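Local structure of pyrroline carboxylate reductase (Plasmodium falciparum, 2RCY) at residues E3-G8 and N27-E32; F35-S40 and S50-L55; I126-K131 and K157-A162. The protein binds NADP and probably catalyses the reduction of 1-pyrroline-5-carboxylate to proline, the last step of proline biosynthesis. One frame throughout, in Å; residues are numbered along the deposited sequence.

All three contacts reach one mixed beta-sheet, but at different depths. Contacts 1 and 2 are partly buried and sit next to each other on strands 7-10 and 34-37, with Leu-7 O accepting a probable hydrogen bond from Phe-35 N (2.8 Å). Contact 3 is fully buried; its centre is about 26 Å from that of contact 1 and about 27 Å from that of contact 2. Contact 1 grades from isoleucine and leucine packing to a polar margin with one bridging water and the chain of Lys-30. Contact 2 sets a tyrosine ring on a helix start beside the NADP adenine. Contact 3 is apolar throughout and joins the sheet to helix 159-167.

Contact 1. Residues E3-G8 and N27-E32; sequences ENIKLG and NIIKKE
Ile-29 reaches the backbone and the side chains of 3-8 through its two branches. CG2, anti to the backbone N, presses against Ile-5 O at 3.3 Å, a tight approach that involves no hydrogen bond. The longer branch leaves beside the backbone N (chi1 -49°) and carries CD1 to Leu-7 CD1, 3.8 Å away. These two side chains lie nearly perpendicular, so they meet through terminal methyls and do not run alongside each other. Ile-5 CD1 adds a looser apolar contact with Ile-29 CD1 at 4.2 Å. The side chain of Leu-7 also packs on Ile-23, Ile-61 and Val-63. The methyl cluster belongs to a beta-alpha-beta crossover of the Rossmann fold: strand 7-10 begins within 3-8, helix 14-26 follows, and 27-32 leads back to the neighbouring parallel strand 34-37. Toward the surface the chemistry turns polar. The side chain of Glu-3 bends at chi2 (81°), which lays CG against Ile-28 O and leaves its carboxylate near the same carbonyl without direct contact. One water closes the gap, donating to Ile-28 O at 2.7 Å and, more loosely, to Glu-3 OE2 at 3.1 Å. The hydrocarbon chain of Lys-30 runs along the backbone carbonyl and CB of Glu-3, with CD 3.6 Å from Glu-3 O and CE 3.8 Å from Glu-3 CB. The carbonyl Glu-3 O has its hydrogen bond from Asn-33 ND2, the next residue of the same loop. Farther out Lys-30 runs beside Asn-4 in the same direction, yet its NZ stays 6.4 Å from Glu-3 OE1, so the two charged groups do not touch.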
# COMPACT_ATOMS: atom_id res chain seq x y z
N GLU A 3 -55.43 12.12 -15.40
CA GLU A 3 -55.44 11.92 -16.85
C GLU A 3 -55.49 13.23 -17.64
O GLU A 3 -55.10 13.27 -18.80
CB GLU A 3 -56.61 11.01 -17.26
CG GLU A 3 -56.62 9.63 -16.60
CD GLU A 3 -57.19 9.63 -15.18
OE1 GLU A 3 -57.76 10.66 -14.75
OE2 GLU A 3 -57.08 8.59 -14.50
N ASN A 4 -55.98 14.29 -16.99
CA ASN A 4 -56.18 15.58 -17.65
C ASN A 4 -54.99 16.54 -17.60
O ASN A 4 -54.83 17.37 -18.50
CB ASN A 4 -57.43 16.28 -17.10
CG ASN A 4 -58.71 15.67 -17.63
OD1 ASN A 4 -58.85 15.44 -18.83
ND2 ASN A 4 -59.65 15.41 -16.73
N ILE A 5 -54.18 16.44 -16.55
CA ILE A 5 -53.03 17.33 -16.39
C ILE A 5 -51.94 17.05 -17.42
O ILE A 5 -51.72 15.90 -17.81
CB ILE A 5 -52.42 17.31 -14.96
CG1 ILE A 5 -51.97 15.89 -14.57
CG2 ILE A 5 -53.40 17.89 -13.94
CD1 ILE A 5 -50.62 15.85 -13.90
N LYS A 6 -51.27 18.11 -17.86
CA LYS A 6 -50.26 18.01 -18.90
C LYS A 6 -48.86 18.00 -18.29
O LYS A 6 -48.49 18.92 -17.56
CB LYS A 6 -50.42 19.15 -19.91
CG LYS A 6 -51.82 19.26 -20.49
CD LYS A 6 -52.04 20.60 -21.17
CE LYS A 6 -53.52 20.89 -21.37
NZ LYS A 6 -54.22 21.16 -20.07
N LEU A 7 -48.10 16.95 -18.60
CA LEU A 7 -46.76 16.78 -18.07
C LEU A 7 -45.73 17.15 -19.14
O LEU A 7 -45.82 16.70 -20.28
CB LEU A 7 -46.54 15.33 -17.63
CG LEU A 7 -45.93 15.03 -16.25
CD1 LEU A 7 -45.59 13.55 -16.13
CD2 LEU A 7 -44.70 15.87 -15.97
N GLY A 8 -44.76 17.98 -18.76
CA GLY A 8 -43.73 18.44 -19.69
C GLY A 8 -42.33 18.12 -19.22
O GLY A 8 -41.97 18.39 -18.08
N ASN A 27 -49.40 4.35 -17.42
CA ASN A 27 -50.75 4.81 -17.77
C ASN A 27 -51.54 5.41 -16.61
O ASN A 27 -52.48 4.80 -16.08
CB ASN A 27 -51.55 3.70 -18.48
CG ASN A 27 -51.11 3.50 -19.92
OD1 ASN A 27 -50.02 2.99 -20.19
ND2 ASN A 27 -51.96 3.89 -20.86
N ILE A 28 -51.13 6.61 -16.20
CA ILE A 28 -51.85 7.41 -15.22
C ILE A 28 -52.26 8.74 -15.85
O ILE A 28 -53.21 9.39 -15.41
CB ILE A 28 -51.01 7.67 -13.94
CG1 ILE A 28 -49.56 8.02 -14.30
CG2 ILE A 28 -51.06 6.45 -13.02
CD1 ILE A 28 -48.83 8.80 -13.23
N ILE A 29 -51.52 9.13 -16.89
CA ILE A 29 -51.81 10.32 -17.67
C ILE A 29 -51.89 9.92 -19.15
O ILE A 29 -51.10 9.09 -19.61
CB ILE A 29 -50.72 11.42 -17.48
CG1 ILE A 29 -50.44 11.65 -15.99
CG2 ILE A 29 -51.14 12.72 -18.15
CD1 ILE A 29 -49.13 12.36 -15.70
N LYS A 30 -52.83 10.52 -19.87
CA LYS A 30 -53.05 10.21 -21.28
C LYS A 30 -51.84 10.53 -22.15
O LYS A 30 -51.13 11.51 -21.91
CB LYS A 30 -54.29 10.95 -21.80
CG LYS A 30 -55.60 10.43 -21.23
CD LYS A 30 -56.73 11.41 -21.46
CE LYS A 30 -58.01 10.91 -20.82
NZ LYS A 30 -59.08 11.95 -20.83
N LYS A 31 -51.61 9.70 -23.16
CA LYS A 31 -50.46 9.82 -24.07
C LYS A 31 -50.37 11.19 -24.73
O LYS A 31 -49.27 11.71 -24.94
CB LYS A 31 -50.51 8.72 -25.13
N GLU A 32 -51.52 11.77 -25.05
CA GLU A 32 -51.59 13.09 -25.68
C GLU A 32 -51.37 14.25 -24.69
O GLU A 32 -51.42 15.42 -25.07
CB GLU A 32 -52.92 13.28 -26.44
CG GLU A 32 -54.19 12.89 -25.67
CD GLU A 32 -54.54 11.41 -25.78
OE1 GLU A 32 -55.39 10.95 -25.00
OE2 GLU A 32 -53.96 10.71 -26.65
O HOH W 1 -54.38 8.85 -13.04

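Contact 2. Residues F35-S40 and S50-L55; sequences FYYGPS and SSNEEL. With NAP (NADP nicotinamide-adenine-dinucleotide phosphate), chain G.
Ser-51 OG is gripped twice by Glu-54, while the CA of the same serine rests on the Tyr-37 ring. The hydroxyl donates to Glu-54 OE1 (2.8 Å), meeting it on the anti side and somewhat out of the carboxylate plane. It also accepts from Glu-54 N at 3.3 Å, nearly straight at 163°. Ser-51 is thus the N-cap of helix 52-58, which packs beside strand 34-37 in the Rossmann domain. Ser-51 CA lies 3.9 Å from the Tyr-37 ring centroid and 17° off its normal, a CH-pi contact over the face; Pro-39 N lies above the opposite face, offset toward the rim. With CG anti to the backbone N (chi1 168°), the tyrosine swings its ring to the helix start. Asn-52, which with Tyr-37, Pro-39 and Ser-40 lines the NADP pocket, crosses the ring almost perpendicularly and brings CG to within 3.4 Å of Tyr-37 CD2. Leu-55 closes the inner end, its CD1 against the Tyr-36 to Tyr-37 peptide. The adenine of the bound NADP approaches the ring obliquely, C2A 3.8 Å from Tyr-37 CD2, and Pro-39 CD packs 3.4 Å from the adenine atom C4A.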
# COMPACT_ATOMS: atom_id res chain seq x y z
N PHE A 35 -45.57 15.72 -22.87
CA PHE A 35 -44.82 16.58 -23.79
C PHE A 35 -43.34 16.66 -23.43
O PHE A 35 -42.95 16.35 -22.30
CB PHE A 35 -45.42 17.99 -23.81
CG PHE A 35 -46.89 18.03 -24.15
CD1 PHE A 35 -47.85 18.07 -23.14
CD2 PHE A 35 -47.31 18.03 -25.47
CE1 PHE A 35 -49.20 18.10 -23.44
CE2 PHE A 35 -48.67 18.06 -25.79
CZ PHE A 35 -49.62 18.10 -24.77
N TYR A 36 -42.52 17.06 -24.40
CA TYR A 36 -41.08 17.23 -24.20
C TYR A 36 -40.46 18.25 -25.16
O TYR A 36 -41.02 18.53 -26.22
CB TYR A 36 -40.35 15.88 -24.33
CG TYR A 36 -39.94 15.52 -25.74
CD1 TYR A 36 -40.85 14.94 -26.62
CD2 TYR A 36 -38.64 15.75 -26.19
CE1 TYR A 36 -40.48 14.60 -27.92
CE2 TYR A 36 -38.26 15.42 -27.49
CZ TYR A 36 -39.18 14.84 -28.35
OH TYR A 36 -38.80 14.51 -29.63
N TYR A 37 -39.31 18.80 -24.77
CA TYR A 37 -38.47 19.57 -25.68
C TYR A 37 -36.99 19.22 -25.52
O TYR A 37 -36.51 18.99 -24.41
CB TYR A 37 -38.67 21.09 -25.51
CG TYR A 37 -37.60 21.91 -26.23
CD1 TYR A 37 -37.66 22.11 -27.61
CD2 TYR A 37 -36.53 22.46 -25.53
CE1 TYR A 37 -36.68 22.84 -28.27
CE2 TYR A 37 -35.55 23.20 -26.18
CZ TYR A 37 -35.63 23.39 -27.55
OH TYR A 37 -34.66 24.12 -28.20
N GLY A 38 -36.29 19.20 -26.65
CA GLY A 38 -34.83 19.08 -26.69
C GLY A 38 -34.30 19.79 -27.92
O GLY A 38 -35.06 20.03 -28.87
N PRO A 39 -33.00 20.14 -27.93
CA PRO A 39 -32.38 20.77 -29.10
C PRO A 39 -32.39 19.86 -30.33
O PRO A 39 -32.18 20.32 -31.45
CB PRO A 39 -30.95 21.04 -28.64
CG PRO A 39 -30.72 20.10 -27.51
CD PRO A 39 -32.04 19.96 -26.83
N SER A 40 -32.62 18.57 -30.09
CA SER A 40 -32.80 17.58 -31.16
C SER A 40 -33.97 16.67 -30.81
O SER A 40 -34.13 16.27 -29.65
CB SER A 40 -31.52 16.76 -31.35
OG SER A 40 -30.44 17.59 -31.75
N SER A 50 -42.13 23.00 -29.38
CA SER A 50 -41.18 23.91 -30.04
C SER A 50 -40.08 24.47 -29.14
O SER A 50 -38.95 24.65 -29.59
CB SER A 50 -41.94 25.05 -30.73
OG SER A 50 -41.07 25.81 -31.55
N SER A 51 -40.42 24.74 -27.88
CA SER A 51 -39.46 25.29 -26.92
C SER A 51 -39.84 24.96 -25.48
O SER A 51 -40.93 24.45 -25.22
CB SER A 51 -39.33 26.81 -27.09
OG SER A 51 -40.56 27.47 -26.80
N ASN A 52 -38.92 25.24 -24.55
CA ASN A 52 -39.18 25.07 -23.12
C ASN A 52 -40.22 26.06 -22.60
O ASN A 52 -40.98 25.73 -21.69
CB ASN A 52 -37.88 25.22 -22.32
CG ASN A 52 -36.93 24.05 -22.50
OD1 ASN A 52 -35.72 24.23 -22.58
ND2 ASN A 52 -37.48 22.84 -22.56
N GLU A 53 -40.23 27.25 -23.18
CA GLU A 53 -41.16 28.31 -22.80
C GLU A 53 -42.60 27.96 -23.17
O GLU A 53 -43.52 28.15 -22.38
CB GLU A 53 -40.77 29.64 -23.45
CG GLU A 53 -39.43 30.22 -22.99
CD GLU A 53 -38.24 29.75 -23.81
OE1 GLU A 53 -38.32 28.69 -24.46
OE2 GLU A 53 -37.21 30.46 -23.80
N GLU A 54 -42.77 27.43 -24.38
CA GLU A 54 -44.08 26.99 -24.86
C GLU A 54 -44.51 25.69 -24.18
O GLU A 54 -45.71 25.40 -24.09
CB GLU A 54 -44.06 26.83 -26.38
CG GLU A 54 -44.15 28.15 -27.14
CD GLU A 54 -43.64 28.05 -28.57
OE1 GLU A 54 -42.50 27.58 -28.77
OE2 GLU A 54 -44.39 28.45 -29.49
N LEU A 55 -43.53 24.92 -23.71
CA LEU A 55 -43.79 23.73 -22.90
C LEU A 55 -44.29 24.13 -21.52
O LEU A 55 -45.22 23.53 -20.99
CB LEU A 55 -42.52 22.87 -22.80
CG LEU A 55 -42.54 21.57 -21.99
CD1 LEU A 55 -41.58 20.56 -22.59
CD2 LEU A 55 -42.22 21.80 -20.52
PA NAP G . -27.99 13.80 -20.54
O1A NAP G . -28.18 12.38 -21.03
O2A NAP G . -26.84 14.62 -21.07
O5B NAP G . -29.37 14.59 -20.75
C5B NAP G . -29.43 15.98 -21.04
C4B NAP G . -30.42 16.18 -22.19
O4B NAP G . -30.91 17.52 -22.21
C3B NAP G . -29.77 15.91 -23.54
O3B NAP G . -30.45 14.83 -24.18
C2B NAP G . -29.93 17.20 -24.33
O2B NAP G . -30.36 16.95 -25.67
C1B NAP G . -30.98 17.98 -23.56
N9A NAP G . -30.77 19.46 -23.60
C8A NAP G . -29.60 20.10 -23.78
N7A NAP G . -29.83 21.44 -23.75
C5A NAP G . -31.14 21.62 -23.54
C6A NAP G . -31.95 22.75 -23.41
N6A NAP G . -31.41 23.99 -23.49
N1A NAP G . -33.28 22.60 -23.20
C2A NAP G . -33.82 21.38 -23.11
N3A NAP G . -33.07 20.27 -23.23
C4A NAP G . -31.73 20.37 -23.44
O3 NAP G . -27.88 13.78 -18.93
PN NAP G . -28.84 12.86 -18.03
O1N NAP G . -28.03 11.69 -17.52
O2N NAP G . -30.14 12.61 -18.76
O5D NAP G . -29.14 13.79 -16.76
C5D NAP G . -30.02 14.91 -16.82
C4D NAP G . -30.36 15.34 -15.39
O4D NAP G . -30.95 14.26 -14.67
C3D NAP G . -29.13 15.78 -14.61
O3D NAP G . -29.39 17.05 -14.02
C2D NAP G . -28.93 14.72 -13.54
O2D NAP G . -28.50 15.28 -12.30
C1D NAP G . -30.30 14.09 -13.41
N1N NAP G . -30.25 12.67 -13.03
C2N NAP G . -29.72 11.75 -13.85
C3N NAP G . -29.68 10.41 -13.49
C7N NAP G . -29.10 9.39 -14.42
O7N NAP G . -28.54 9.76 -15.57
N7N NAP G . -29.15 8.17 -14.12
C4N NAP G . -30.20 10.02 -12.25
C5N NAP G . -30.75 10.98 -11.42
C6N NAP G . -30.76 12.31 -11.83
P2B NAP G . -29.33 16.55 -26.84
O1X NAP G . -30.12 16.78 -28.11
O2X NAP G . -28.15 17.48 -26.66
O3X NAP G . -29.02 15.09 -26.59

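Contact 3. Residues I126-K131 and K157-A162; sequences IYCSNK and KDMDIA
Ile-126 meets helix 159-167 through its CG1, which lies 3.6 Å from Ala-162 CB and 4.0 Å from SE of Met-159, a selenomethionine. The isoleucine and selenomethionine chains run antiparallel, each passing the other. Met-159 folds back at two bonds (chi2 -72°, chi3 -61°), and this bend lays selenium over the strand backbone, 4.0 Å from Tyr-127 CA, with CE 3.9 Å from Ile-126 O. Two residues along the strand, Cys-128 SG touches Met-159 CG at 3.6 Å. Ile-126 and Cys-128 both direct CB at the helix, whereas Tyr-127 points away to pack on Lys-138 and Asn-142 of helix 135-146. No hydrogen bond crosses this wholly buried, apolar interface. In the next shell, Trp-111 and Met-113 of the adjoining antiparallel strand touch Met-159, and Ile-154 touches Ile-126, Met-159 and Ala-162. Backbone bonds to Met-113 and Trp-111 fix the strand, while Asp-160 OD1 ties the helix to Ser-257 OG. Leu-197 of the second subunit also packs on Ile-126. The arrangement is consistent with the two-part architecture of the pyrroline-5-carboxylate reductase family, in which the sheet of the NADP-binding Rossmann domain packs against helix 159-167 of the dimerisation region.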
# COMPACT_ATOMS: atom_id res chain seq x y z
N ILE A 126 -36.66 9.93 -4.08
CA ILE A 126 -36.72 10.74 -2.86
C ILE A 126 -37.02 12.19 -3.25
O ILE A 126 -36.55 12.66 -4.29
CB ILE A 126 -35.42 10.68 -2.00
CG1 ILE A 126 -34.16 11.01 -2.82
CG2 ILE A 126 -35.34 9.35 -1.24
CD1 ILE A 126 -33.53 9.85 -3.59
N TYR A 127 -37.80 12.88 -2.42
CA TYR A 127 -38.14 14.27 -2.72
C TYR A 127 -38.31 15.18 -1.51
O TYR A 127 -38.57 14.72 -0.39
CB TYR A 127 -39.38 14.36 -3.63
CG TYR A 127 -40.72 14.33 -2.92
CD1 TYR A 127 -41.41 15.52 -2.66
CD2 TYR A 127 -41.30 13.13 -2.51
CE1 TYR A 127 -42.65 15.50 -2.01
CE2 TYR A 127 -42.53 13.11 -1.86
CZ TYR A 127 -43.20 14.29 -1.62
OH TYR A 127 -44.42 14.27 -0.97
N CYS A 128 -38.14 16.47 -1.76
CA CYS A 128 -38.42 17.52 -0.80
C CYS A 128 -39.03 18.69 -1.57
O CYS A 128 -38.86 18.78 -2.79
CB CYS A 128 -37.14 17.96 -0.08
SG CYS A 128 -35.84 18.56 -1.17
N SER A 129 -39.74 19.56 -0.87
CA SER A 129 -40.43 20.67 -1.51
C SER A 129 -40.34 21.96 -0.70
O SER A 129 -40.11 21.92 0.51
CB SER A 129 -41.90 20.30 -1.76
OG SER A 129 -42.55 19.96 -0.55
N ASN A 130 -40.53 23.09 -1.37
CA ASN A 130 -40.48 24.39 -0.71
C ASN A 130 -41.76 24.74 0.06
O ASN A 130 -42.62 23.87 0.27
CB ASN A 130 -40.10 25.50 -1.71
CG ASN A 130 -41.19 25.79 -2.74
OD1 ASN A 130 -42.15 25.03 -2.89
ND2 ASN A 130 -41.04 26.90 -3.45
N LYS A 131 -41.87 26.00 0.47
CA LYS A 131 -43.00 26.48 1.26
C LYS A 131 -44.31 26.50 0.46
O LYS A 131 -45.39 26.32 1.03
CB LYS A 131 -42.68 27.88 1.80
CG LYS A 131 -43.49 28.30 3.02
CD LYS A 131 -43.08 29.68 3.50
N LYS A 157 -31.80 18.33 3.65
CA LYS A 157 -30.41 18.07 4.03
C LYS A 157 -30.00 16.61 3.79
O LYS A 157 -28.81 16.31 3.70
CB LYS A 157 -30.15 18.49 5.48
CG LYS A 157 -30.86 17.65 6.54
CD LYS A 157 -30.48 18.08 7.96
CE LYS A 157 -29.01 17.78 8.30
NZ LYS A 157 -28.68 16.33 8.25
N ASP A 158 -30.99 15.72 3.68
CA ASP A 158 -30.75 14.30 3.44
C ASP A 158 -30.76 13.93 1.95
O ASP A 158 -30.55 12.77 1.59
CB ASP A 158 -31.78 13.45 4.18
CG ASP A 158 -31.57 13.45 5.69
OD1 ASP A 158 -30.53 13.95 6.16
OD2 ASP A 158 -32.46 12.95 6.40
N MSE A 159 -31.00 14.92 1.09
CA MSE A 159 -31.12 14.69 -0.35
C MSE A 159 -29.81 14.29 -1.02
O MSE A 159 -29.81 13.55 -2.00
CB MSE A 159 -31.68 15.93 -1.05
CG MSE A 159 -33.18 16.14 -0.88
SE MSE A 159 -34.29 14.88 -1.89
CE MSE A 159 -33.71 15.30 -3.70
N ASP A 160 -28.70 14.78 -0.48
CA ASP A 160 -27.38 14.54 -1.05
C ASP A 160 -26.91 13.09 -0.87
O ASP A 160 -26.40 12.48 -1.81
CB ASP A 160 -26.35 15.53 -0.49
CG ASP A 160 -26.77 16.98 -0.70
OD1 ASP A 160 -26.82 17.43 -1.86
OD2 ASP A 160 -27.04 17.66 0.31
N ILE A 161 -27.08 12.56 0.34
CA ILE A 161 -26.76 11.16 0.63
C ILE A 161 -27.74 10.20 -0.06
O ILE A 161 -27.34 9.14 -0.54
CB ILE A 161 -26.63 10.87 2.17
CG1 ILE A 161 -26.35 9.39 2.44
CG2 ILE A 161 -27.87 11.34 2.93
CD1 ILE A 161 -25.01 8.90 1.94
N ALA A 162 -29.01 10.60 -0.13
CA ALA A 162 -30.04 9.81 -0.80
C ALA A 162 -29.78 9.70 -2.30
O ALA A 162 -30.01 8.66 -2.90
CB ALA A 162 -31.41 10.38 -0.53